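Local coordinates for protein leucine--trna ligase (Agrobacterium radiobacter, PDB 5AH5) that probably joins L-leucine to tRNA(Leu) at the cost of ATP, as a class I aminoacyl-tRNA synthetase linked to resistance to the toxic moiety 84, at residues B[111-116]-B[590-595]; B[628-633]-B[724-729]; B[707-712]-B[728-733]. All coordinates share one frame; numbering follows the deposited sequence.

Contact 1: B[111-116]-B[590-595]; sequences MQLGFG and FGADAV
The methyl of Ala592 meets the backbone at the end of helix 95-112. Its CB lies 3.7 Å from Leu113 O and 4.0 Å from Gln112 O. That helix closes with a Schellman motif: Gly114 takes a positive phi of 75°, and Gly114 N bonds back to Met111 O at 3.0 Å. The turn brings the carbonyls of Gln112 and Leu113 to the first turn of helix 592-601. The CB of Ala592 points toward segment 111-116. The one apolar side-chain touch is loose, with Leu113 CD2 4.4 Å from Ala592 CB.

The two segments pair by packing. Arg596, one turn further along helix 592-601, donates NH1 to Leu113 O, so the helix that brings Ala592 also binds the helix end. Gln112 O has a weak bond from Gln13 NE2. Asp9 accepts from Ala592 N. Asp593 turns its CB away and receives His721 ND1 and Ile722 N, which ties the same helical turn to the start of helix 720-729. The contact thus joins the end of helix 95-112 to the start of helix 592-601. Leu113 also touches Val51 of helix 48-66 and Val587 of helix 583-590. Next to it, Leu113 CB sits 3.8 Å above the centre of the Phe115 ring.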
loop_
_atom_site.group_PDB
_atom_site.type_symbol
_atom_site.label_atom_id
_atom_site.label_comp_id
_atom_site.label_asym_id
_atom_site.label_seq_id
_atom_site.Cartn_x
_atom_site.Cartn_y
_atom_site.Cartn_z
ATOM N N MET B 111 -17.402 -0.634 -13.577
ATOM C CA MET B 111 -18.103 -1.585 -14.405
ATOM C C MET B 111 -17.941 -1.266 -15.878
ATOM O O MET B 111 -17.739 -2.185 -16.673
ATOM C CB MET B 111 -19.582 -1.715 -14.025
ATOM C CG MET B 111 -19.807 -2.199 -12.616
ATOM S SD MET B 111 -21.561 -2.263 -12.053
ATOM C CE MET B 111 -22.306 -0.702 -12.505
ATOM N N GLN B 112 -17.953 -0.001 -16.245
ATOM C CA GLN B 112 -17.799 0.365 -17.646
ATOM C C GLN B 112 -16.361 0.116 -18.200
ATOM O O GLN B 112 -16.231 -0.035 -19.380
ATOM C CB GLN B 112 -18.191 1.815 -17.900
ATOM C CG GLN B 112 -19.713 1.988 -17.768
ATOM C CD GLN B 112 -20.178 3.441 -17.743
ATOM O OE1 GLN B 112 -19.398 4.354 -17.989
ATOM N NE2 GLN B 112 -21.466 3.651 -17.466
ATOM N N LEU B 113 -15.377 0.138 -17.310
ATOM C CA LEU B 113 -14.012 -0.265 -17.568
ATOM C C LEU B 113 -13.813 -1.764 -17.636
ATOM O O LEU B 113 -12.751 -2.190 -18.036
ATOM C CB LEU B 113 -13.049 0.337 -16.543
ATOM C CG LEU B 113 -12.688 1.772 -16.973
ATOM C CD1 LEU B 113 -12.394 2.630 -15.790
ATOM C CD2 LEU B 113 -11.438 1.822 -17.909
ATOM N N GLY B 114 -14.830 -2.555 -17.296
ATOM C CA GLY B 114 -14.728 -3.987 -17.329
ATOM C C GLY B 114 -13.925 -4.515 -16.190
ATOM O O GLY B 114 -13.369 -5.591 -16.282
ATOM N N PHE B 115 -13.853 -3.789 -15.094
ATOM C CA PHE B 115 -13.197 -4.289 -13.939
ATOM C C PHE B 115 -14.066 -5.372 -13.234
ATOM O O PHE B 115 -15.209 -5.115 -12.777
ATOM C CB PHE B 115 -12.855 -3.153 -12.946
ATOM C CG PHE B 115 -11.818 -2.146 -13.417
ATOM C CD1 PHE B 115 -10.876 -2.432 -14.383
ATOM C CD2 PHE B 115 -11.774 -0.903 -12.809
ATOM C CE1 PHE B 115 -9.913 -1.475 -14.750
ATOM C CE2 PHE B 115 -10.834 0.035 -13.134
ATOM C CZ PHE B 115 -9.893 -0.242 -14.134
ATOM N N GLY B 116 -13.480 -6.564 -13.066
ATOM C CA GLY B 116 -14.210 -7.764 -12.663
ATOM C C GLY B 116 -14.167 -7.996 -11.156
ATOM O O GLY B 116 -13.494 -8.859 -10.711
ATOM N N PHE B 590 -12.170 5.855 -26.987
ATOM C CA PHE B 590 -11.224 4.780 -27.368
ATOM C C PHE B 590 -11.619 3.365 -26.979
ATOM O O PHE B 590 -11.040 2.396 -27.475
ATOM C CB PHE B 590 -9.887 5.070 -26.691
ATOM C CG PHE B 590 -9.228 6.311 -27.202
ATOM C CD1 PHE B 590 -8.807 6.375 -28.511
ATOM C CD2 PHE B 590 -9.012 7.394 -26.378
ATOM C CE1 PHE B 590 -8.190 7.525 -29.017
ATOM C CE2 PHE B 590 -8.404 8.529 -26.865
ATOM C CZ PHE B 590 -7.991 8.598 -28.190
ATOM N N GLY B 591 -12.546 3.250 -26.049
ATOM C CA GLY B 591 -12.930 2.008 -25.457
ATOM C C GLY B 591 -12.124 1.722 -24.202
ATOM O O GLY B 591 -11.006 2.223 -24.010
ATOM N N ALA B 592 -12.675 0.869 -23.358
ATOM C CA ALA B 592 -11.958 0.481 -22.134
ATOM C C ALA B 592 -10.559 -0.187 -22.343
ATOM O O ALA B 592 -9.615 -0.005 -21.559
ATOM C CB ALA B 592 -12.827 -0.475 -21.350
ATOM N N ASP B 593 -10.496 -1.054 -23.317
ATOM C CA ASP B 593 -9.245 -1.877 -23.504
ATOM C C ASP B 593 -8.028 -0.969 -23.817
ATOM O O ASP B 593 -6.967 -1.076 -23.206
ATOM C CB ASP B 593 -9.478 -2.836 -24.651
ATOM C CG ASP B 593 -10.453 -3.952 -24.315
ATOM O OD1 ASP B 593 -10.504 -4.481 -23.181
ATOM O OD2 ASP B 593 -11.197 -4.337 -25.231
ATOM N N ALA B 594 -8.235 -0.026 -24.726
ATOM C CA ALA B 594 -7.164 0.874 -25.171
ATOM C C ALA B 594 -6.706 1.767 -24.054
ATOM O O ALA B 594 -5.513 2.012 -23.926
ATOM C CB ALA B 594 -7.619 1.678 -26.376
ATOM N N VAL B 595 -7.639 2.160 -23.164
ATOM C CA VAL B 595 -7.305 2.975 -22.047
ATOM C C VAL B 595 -6.463 2.184 -21.071
ATOM O O VAL B 595 -5.424 2.654 -20.594
ATOM C CB VAL B 595 -8.582 3.526 -21.346
ATOM C CG1 VAL B 595 -8.231 4.228 -20.083
ATOM C CG2 VAL B 595 -9.251 4.520 -22.284
#

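Contact 2: B[628-633]-B[724-729]. With nucleotides of chain D.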
loop_
_atom_site.group_PDB
_atom_site.type_symbol
_atom_site.label_atom_id
_atom_site.label_comp_id
_atom_site.label_asym_id
_atom_site.label_seq_id
_atom_site.Cartn_x
_atom_site.Cartn_y
_atom_site.Cartn_z
ATOM N N ARG B 628 -7.573 -6.789 -37.303
ATOM C CA ARG B 628 -7.363 -7.008 -38.740
ATOM C C ARG B 628 -6.645 -8.355 -39.087
ATOM O O ARG B 628 -6.955 -8.992 -40.096
ATOM C CB ARG B 628 -6.695 -5.801 -39.398
ATOM C CG ARG B 628 -7.684 -4.638 -39.676
ATOM C CD ARG B 628 -7.083 -3.579 -40.586
ATOM N NE ARG B 628 -5.756 -3.282 -40.083
ATOM C CZ ARG B 628 -5.468 -2.363 -39.160
ATOM N NH1 ARG B 628 -6.408 -1.571 -38.673
ATOM N NH2 ARG B 628 -4.217 -2.218 -38.738
ATOM N N LEU B 629 -5.773 -8.810 -38.204
ATOM C CA LEU B 629 -5.141 -10.124 -38.292
ATOM C C LEU B 629 -6.179 -11.232 -38.170
ATOM O O LEU B 629 -6.107 -12.238 -38.883
ATOM C CB LEU B 629 -4.098 -10.250 -37.181
ATOM C CG LEU B 629 -3.142 -11.405 -37.184
ATOM C CD1 LEU B 629 -2.273 -11.432 -38.464
ATOM C CD2 LEU B 629 -2.298 -11.381 -35.915
ATOM N N PHE B 630 -7.190 -11.047 -37.325
ATOM C CA PHE B 630 -8.309 -11.987 -37.313
ATOM C C PHE B 630 -9.186 -11.945 -38.574
ATOM O O PHE B 630 -9.497 -13.011 -39.166
ATOM C CB PHE B 630 -9.198 -11.836 -36.049
ATOM C CG PHE B 630 -8.707 -12.629 -34.893
ATOM C CD1 PHE B 630 -7.534 -12.303 -34.279
ATOM C CD2 PHE B 630 -9.426 -13.738 -34.439
ATOM C CE1 PHE B 630 -7.066 -13.042 -33.204
ATOM C CE2 PHE B 630 -8.974 -14.471 -33.371
ATOM C CZ PHE B 630 -7.804 -14.130 -32.751
ATOM N N THR B 631 -9.609 -10.754 -38.968
ATOM C CA THR B 631 -10.511 -10.586 -40.138
ATOM C C THR B 631 -9.810 -10.951 -41.448
ATOM O O THR B 631 -10.453 -11.376 -42.368
ATOM C CB THR B 631 -11.065 -9.133 -40.275
ATOM O OG1 THR B 631 -10.005 -8.210 -40.048
ATOM C CG2 THR B 631 -12.122 -8.847 -39.274
ATOM N N ASN B 632 -8.500 -10.759 -41.536
ATOM C CA ASN B 632 -7.755 -11.263 -42.683
ATOM C C ASN B 632 -7.729 -12.808 -42.768
ATOM O O ASN B 632 -7.672 -13.336 -43.873
ATOM C CB ASN B 632 -6.330 -10.726 -42.683
ATOM C CG ASN B 632 -6.263 -9.226 -42.997
ATOM O OD1 ASN B 632 -7.279 -8.573 -43.305
ATOM N ND2 ASN B 632 -5.078 -8.675 -42.870
ATOM N N ASN B 633 -7.813 -13.512 -41.624
ATOM C CA ASN B 633 -7.600 -14.973 -41.543
ATOM C C ASN B 633 -8.800 -15.797 -41.134
ATOM O O ASN B 633 -8.688 -16.945 -40.693
ATOM C CB ASN B 633 -6.416 -15.219 -40.618
ATOM C CG ASN B 633 -5.137 -14.733 -41.235
ATOM O OD1 ASN B 633 -4.770 -15.224 -42.279
ATOM N ND2 ASN B 633 -4.469 -13.766 -40.621
ATOM N N GLU B 724 -12.793 -11.057 -26.213
ATOM C CA GLU B 724 -14.017 -11.804 -26.327
ATOM C C GLU B 724 -14.559 -11.619 -27.710
ATOM O O GLU B 724 -15.043 -12.577 -28.289
ATOM C CB GLU B 724 -15.109 -11.371 -25.299
ATOM C CG GLU B 724 -14.783 -11.655 -23.848
ATOM C CD GLU B 724 -14.657 -13.131 -23.467
ATOM O OE1 GLU B 724 -14.966 -13.964 -24.321
ATOM O OE2 GLU B 724 -14.154 -13.468 -22.332
ATOM N N GLU B 725 -14.480 -10.405 -28.252
ATOM C CA GLU B 725 -15.055 -10.163 -29.561
ATOM C C GLU B 725 -14.353 -11.087 -30.586
ATOM O O GLU B 725 -14.996 -11.726 -31.402
ATOM C CB GLU B 725 -14.835 -8.685 -29.967
ATOM C CG GLU B 725 -15.500 -8.213 -31.258
ATOM C CD GLU B 725 -16.982 -7.889 -31.118
ATOM O OE1 GLU B 725 -17.537 -7.848 -29.986
ATOM O OE2 GLU B 725 -17.594 -7.610 -32.158
ATOM N N LEU B 726 -13.027 -11.102 -30.549
ATOM C CA LEU B 726 -12.248 -11.837 -31.559
ATOM C C LEU B 726 -12.410 -13.326 -31.395
ATOM O O LEU B 726 -12.671 -14.026 -32.375
ATOM C CB LEU B 726 -10.793 -11.444 -31.478
ATOM C CG LEU B 726 -10.626 -9.998 -31.901
ATOM C CD1 LEU B 726 -9.158 -9.588 -31.777
ATOM C CD2 LEU B 726 -11.171 -9.746 -33.292
ATOM N N TRP B 727 -12.339 -13.793 -30.153
ATOM C CA TRP B 727 -12.668 -15.195 -29.826
ATOM C C TRP B 727 -13.978 -15.653 -30.424
ATOM O O TRP B 727 -14.011 -16.710 -31.122
ATOM C CB TRP B 727 -12.687 -15.361 -28.320
ATOM C CG TRP B 727 -12.840 -16.727 -27.729
ATOM C CD1 TRP B 727 -13.936 -17.200 -27.087
ATOM C CD2 TRP B 727 -11.839 -17.702 -27.566
ATOM N NE1 TRP B 727 -13.702 -18.430 -26.569
ATOM C CE2 TRP B 727 -12.401 -18.756 -26.811
ATOM C CE3 TRP B 727 -10.512 -17.804 -27.988
ATOM C CZ2 TRP B 727 -11.693 -19.932 -26.514
ATOM C CZ3 TRP B 727 -9.795 -18.921 -27.653
ATOM C CH2 TRP B 727 -10.383 -19.996 -26.947
ATOM N N ALA B 728 -15.036 -14.864 -30.198
ATOM C CA ALA B 728 -16.349 -15.163 -30.781
ATOM C C ALA B 728 -16.368 -15.086 -32.290
ATOM O O ALA B 728 -16.975 -15.938 -32.948
ATOM C CB ALA B 728 -17.450 -14.251 -30.233
ATOM N N LEU B 729 -15.771 -14.032 -32.838
ATOM C CA LEU B 729 -15.674 -13.900 -34.276
ATOM C C LEU B 729 -14.962 -15.144 -34.926
ATOM O O LEU B 729 -15.361 -15.635 -35.967
ATOM C CB LEU B 729 -14.948 -12.632 -34.615
ATOM C CG LEU B 729 -14.802 -12.286 -36.086
ATOM C CD1 LEU B 729 -16.146 -11.845 -36.679
ATOM C CD2 LEU B 729 -13.716 -11.212 -36.227
ATOM P P U D 40 -3.469 2.975 -39.813
ATOM O OP1 U D 40 -3.748 2.502 -38.448
ATOM O OP2 U D 40 -2.392 3.967 -40.026
ATOM O "O5'" U D 40 -3.126 1.725 -40.740
ATOM C "C5'" U D 40 -4.136 0.759 -41.069
ATOM C "C4'" U D 40 -3.696 -0.129 -42.211
ATOM O "O4'" U D 40 -3.782 0.563 -43.490
ATOM C "C3'" U D 40 -2.274 -0.674 -42.162
ATOM O "O3'" U D 40 -2.215 -1.787 -41.276
ATOM C "C2'" U D 40 -2.057 -1.027 -43.624
ATOM O "O2'" U D 40 -2.765 -2.177 -44.022
ATOM C "C1'" U D 40 -2.678 0.190 -44.300
ATOM N N1 U D 40 -1.758 1.335 -44.407
ATOM C C2 U D 40 -0.795 1.293 -45.399
ATOM O O2 U D 40 -0.660 0.345 -46.150
ATOM N N3 U D 40 0.022 2.395 -45.459
ATOM C C4 U D 40 -0.021 3.515 -44.652
ATOM O O4 U D 40 0.791 4.426 -44.829
ATOM C C5 U D 40 -1.039 3.482 -43.648
ATOM C C6 U D 40 -1.854 2.422 -43.563
#
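Phe630 lies with one ring face against the aliphatic root of Leu726, a CH-pi contact between two helices. Leu726 CB is 4.0 Å from the centroid of the Phe630 ring and only 10° off its normal. The leucine reaches further than this one carbon. Its CD2 packs on Phe630 CB at 4.0 Å, and its CD1 approaches Phe630 CD1 at the same distance. With CG anti to the carbonyl carbon (chi1 -67°) and the chain extended beyond it, Leu726 spreads its branches from the ring toward the root of Phe630. The backbone joins in, since Leu726 O lies 3.9 Å from Phe630 CE2.

A lighter touch flanks this pair. Thr631 CG2 meets Leu729 CD2 at 4.2 Å, methyl to methyl, towards the exposed border of the contact. At the end of helix 617-632, Asn633 folds its amide back, and Asn633 ND2 donates to Leu629 O at 2.8 Å.

Arg628 points its CB away from helix 720-729, and its guanidinium meets the bound RNA. C5' of U40 of chain D lies 3.7 Å above one face of this group, toward its rim. Arg628 NH2 also forms a salt bridge with an RNA phosphate. One end of helix 617-632 therefore packs on protein with one side and on tRNA with another.

The pair belongs to the helical bundle of the anticodon-binding region. Val712 of helix 701-715 touches Phe630, Leu692 of helix 678-695 touches Leu629, and Trp12 of helix 5-19 packs against Ala728.

Contact 3: B[707-712]-B[728-733]; sequences SLRLLV and ALSGCN
Two hydrogen bonds carry the contact, and both come from Arg709. Its guanidinium meets Ser730 side-on, one nitrogen to each of two oxygens. Arg709 NE donates to Ser730 OG at 2.8 Å, with a nearly straight N-H...O angle of 163°. Arg709 NH2 donates to Ser730 O at 2.7 Å. Both acceptors lie close to the guanidinium plane, so the pair fixes the turn of the group. The donor at Ser730 O is tilted 31° from the carbonyl plane. Arg709 sets CG anti to its carbonyl carbon and bends at chi2 (-145°), which helps bring the guanidinium to Ser730.

Helix 720-729 ends in a Schellman motif, in which Gly731 takes a positive phi and Gly731 N bonds to Ala728 O. This turn presents Ser730 O to Arg709, which reaches it from helix 701-715 of the anticodon-binding region. Ser730 OG is also hydrogen-bonded to Trp727 O, which helps place it. Arg709 NH1 donates to the carbonyls of Ser640 and Ala642, and NH2 has a second acceptor in Leu637 O. The positive group thus gathers several backbone oxygens in a buried place.

Cys732 adds packing. Its CB points toward helix 701-715, and Cys732 SG sits by both Arg709 NE (3.5 Å) and Arg709 CD (3.6 Å).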
loop_
_atom_site.group_PDB
_atom_site.type_symbol
_atom_site.label_atom_id
_atom_site.label_comp_id
_atom_site.label_asym_id
_atom_site.label_seq_id
_atom_site.Cartn_x
_atom_site.Cartn_y
_atom_site.Cartn_z
ATOM N N SER B 707 -2.372 -20.203 -33.269
ATOM C CA SER B 707 -1.585 -19.075 -32.846
ATOM C C SER B 707 -2.432 -17.861 -32.560
ATOM O O SER B 707 -2.089 -17.102 -31.694
ATOM C CB SER B 707 -0.565 -18.672 -33.921
ATOM O OG SER B 707 0.337 -19.724 -34.164
ATOM N N LEU B 708 -3.428 -17.640 -33.397
ATOM C CA LEU B 708 -4.302 -16.522 -33.299
ATOM C C LEU B 708 -5.195 -16.674 -32.061
ATOM O O LEU B 708 -5.371 -15.720 -31.328
ATOM C CB LEU B 708 -5.163 -16.424 -34.554
ATOM C CG LEU B 708 -4.420 -15.984 -35.841
ATOM C CD1 LEU B 708 -5.367 -16.070 -37.003
ATOM C CD2 LEU B 708 -3.878 -14.585 -35.748
ATOM N N ARG B 709 -5.762 -17.861 -31.865
ATOM C CA ARG B 709 -6.542 -18.165 -30.680
ATOM C C ARG B 709 -5.676 -18.102 -29.411
ATOM O O ARG B 709 -6.105 -17.594 -28.386
ATOM C CB ARG B 709 -7.256 -19.508 -30.819
ATOM C CG ARG B 709 -8.337 -19.420 -31.872
ATOM C CD ARG B 709 -9.565 -20.239 -31.559
ATOM N NE ARG B 709 -10.502 -20.137 -32.681
ATOM C CZ ARG B 709 -10.475 -20.908 -33.772
ATOM N NH1 ARG B 709 -9.514 -21.830 -33.941
ATOM N NH2 ARG B 709 -11.375 -20.730 -34.703
ATOM N N LEU B 710 -4.424 -18.491 -29.523
ATOM C CA LEU B 710 -3.529 -18.401 -28.399
ATOM C C LEU B 710 -3.207 -16.942 -28.071
ATOM O O LEU B 710 -3.169 -16.582 -26.904
ATOM C CB LEU B 710 -2.295 -19.215 -28.684
ATOM C CG LEU B 710 -1.455 -19.865 -27.608
ATOM C CD1 LEU B 710 -2.298 -20.714 -26.648
ATOM C CD2 LEU B 710 -0.366 -20.725 -28.287
ATOM N N LEU B 711 -3.018 -16.113 -29.101
ATOM C CA LEU B 711 -2.731 -14.704 -28.977
ATOM C C LEU B 711 -3.850 -13.984 -28.167
ATOM O O LEU B 711 -3.562 -13.207 -27.300
ATOM C CB LEU B 711 -2.649 -14.044 -30.376
ATOM C CG LEU B 711 -2.403 -12.538 -30.465
ATOM C CD1 LEU B 711 -1.244 -12.188 -29.593
ATOM C CD2 LEU B 711 -2.149 -12.073 -31.887
ATOM N N VAL B 712 -5.094 -14.249 -28.514
ATOM C CA VAL B 712 -6.264 -13.637 -27.841
ATOM C C VAL B 712 -6.448 -14.154 -26.405
ATOM O O VAL B 712 -6.943 -13.403 -25.508
ATOM C CB VAL B 712 -7.469 -13.804 -28.761
ATOM C CG1 VAL B 712 -8.756 -14.124 -28.042
ATOM C CG2 VAL B 712 -7.594 -12.542 -29.587
ATOM N N ALA B 728 -15.036 -14.864 -30.198
ATOM C CA ALA B 728 -16.349 -15.163 -30.781
ATOM C C ALA B 728 -16.368 -15.086 -32.290
ATOM O O ALA B 728 -16.975 -15.938 -32.948
ATOM C CB ALA B 728 -17.450 -14.251 -30.233
ATOM N N LEU B 729 -15.771 -14.032 -32.838
ATOM C CA LEU B 729 -15.674 -13.900 -34.276
ATOM C C LEU B 729 -14.962 -15.144 -34.926
ATOM O O LEU B 729 -15.361 -15.635 -35.967
ATOM C CB LEU B 729 -14.948 -12.632 -34.615
ATOM C CG LEU B 729 -14.802 -12.286 -36.086
ATOM C CD1 LEU B 729 -16.146 -11.845 -36.679
ATOM C CD2 LEU B 729 -13.716 -11.212 -36.227
ATOM N N SER B 730 -13.971 -15.671 -34.247
ATOM C CA SER B 730 -13.279 -16.853 -34.740
ATOM C C SER B 730 -14.108 -18.165 -34.656
ATOM O O SER B 730 -13.590 -19.202 -35.057
ATOM C CB SER B 730 -11.983 -17.041 -33.960
ATOM O OG SER B 730 -12.165 -17.855 -32.833
ATOM N N GLY B 731 -15.328 -18.125 -34.084
ATOM C CA GLY B 731 -16.190 -19.270 -33.985
ATOM C C GLY B 731 -16.254 -19.969 -32.641
ATOM O O GLY B 731 -16.983 -20.923 -32.505
ATOM N N CYS B 732 -15.514 -19.539 -31.631
ATOM C CA CYS B 732 -15.681 -20.142 -30.293
ATOM C C CYS B 732 -17.030 -19.728 -29.645
ATOM O O CYS B 732 -17.579 -18.654 -29.925
ATOM C CB CYS B 732 -14.486 -19.829 -29.419
ATOM S SG CYS B 732 -12.903 -20.268 -30.180
ATOM N N ASN B 733 -17.594 -20.635 -28.864
ATOM C CA ASN B 733 -18.891 -20.437 -28.199
ATOM C C ASN B 733 -18.763 -20.010 -26.756
ATOM O O ASN B 733 -19.667 -19.384 -26.220
ATOM C CB ASN B 733 -19.708 -21.740 -28.211
ATOM C CG ASN B 733 -20.130 -22.157 -29.601
ATOM O OD1 ASN B 733 -20.460 -21.316 -30.463
ATOM N ND2 ASN B 733 -20.133 -23.469 -29.835
#

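Contacts 2 and 3 adjoin, with centres 7 Å apart, and share Ala728 and Leu729 on helix 720-729. Leu629 CG of contact 2 packs on Leu708 CD2 of contact 3 at 3.6 Å. A probable hydrogen bond of 3.2 Å joins Trp727 O to Cys732 N. Contact 1 stands apart: its centre is about 19 Å from that of contact 2 and 20 Å from that of contact 3, and it touches neither. Contact 1 does not line the leucyl-sulfamoyl-adenosine pocket; the Leu113 side chain is about 12 Å from the bound ligand. Contact 2 reaches the tRNA directly through Arg628, whereas the nearest atoms of contacts 1 and 3 are about 11 Å from it.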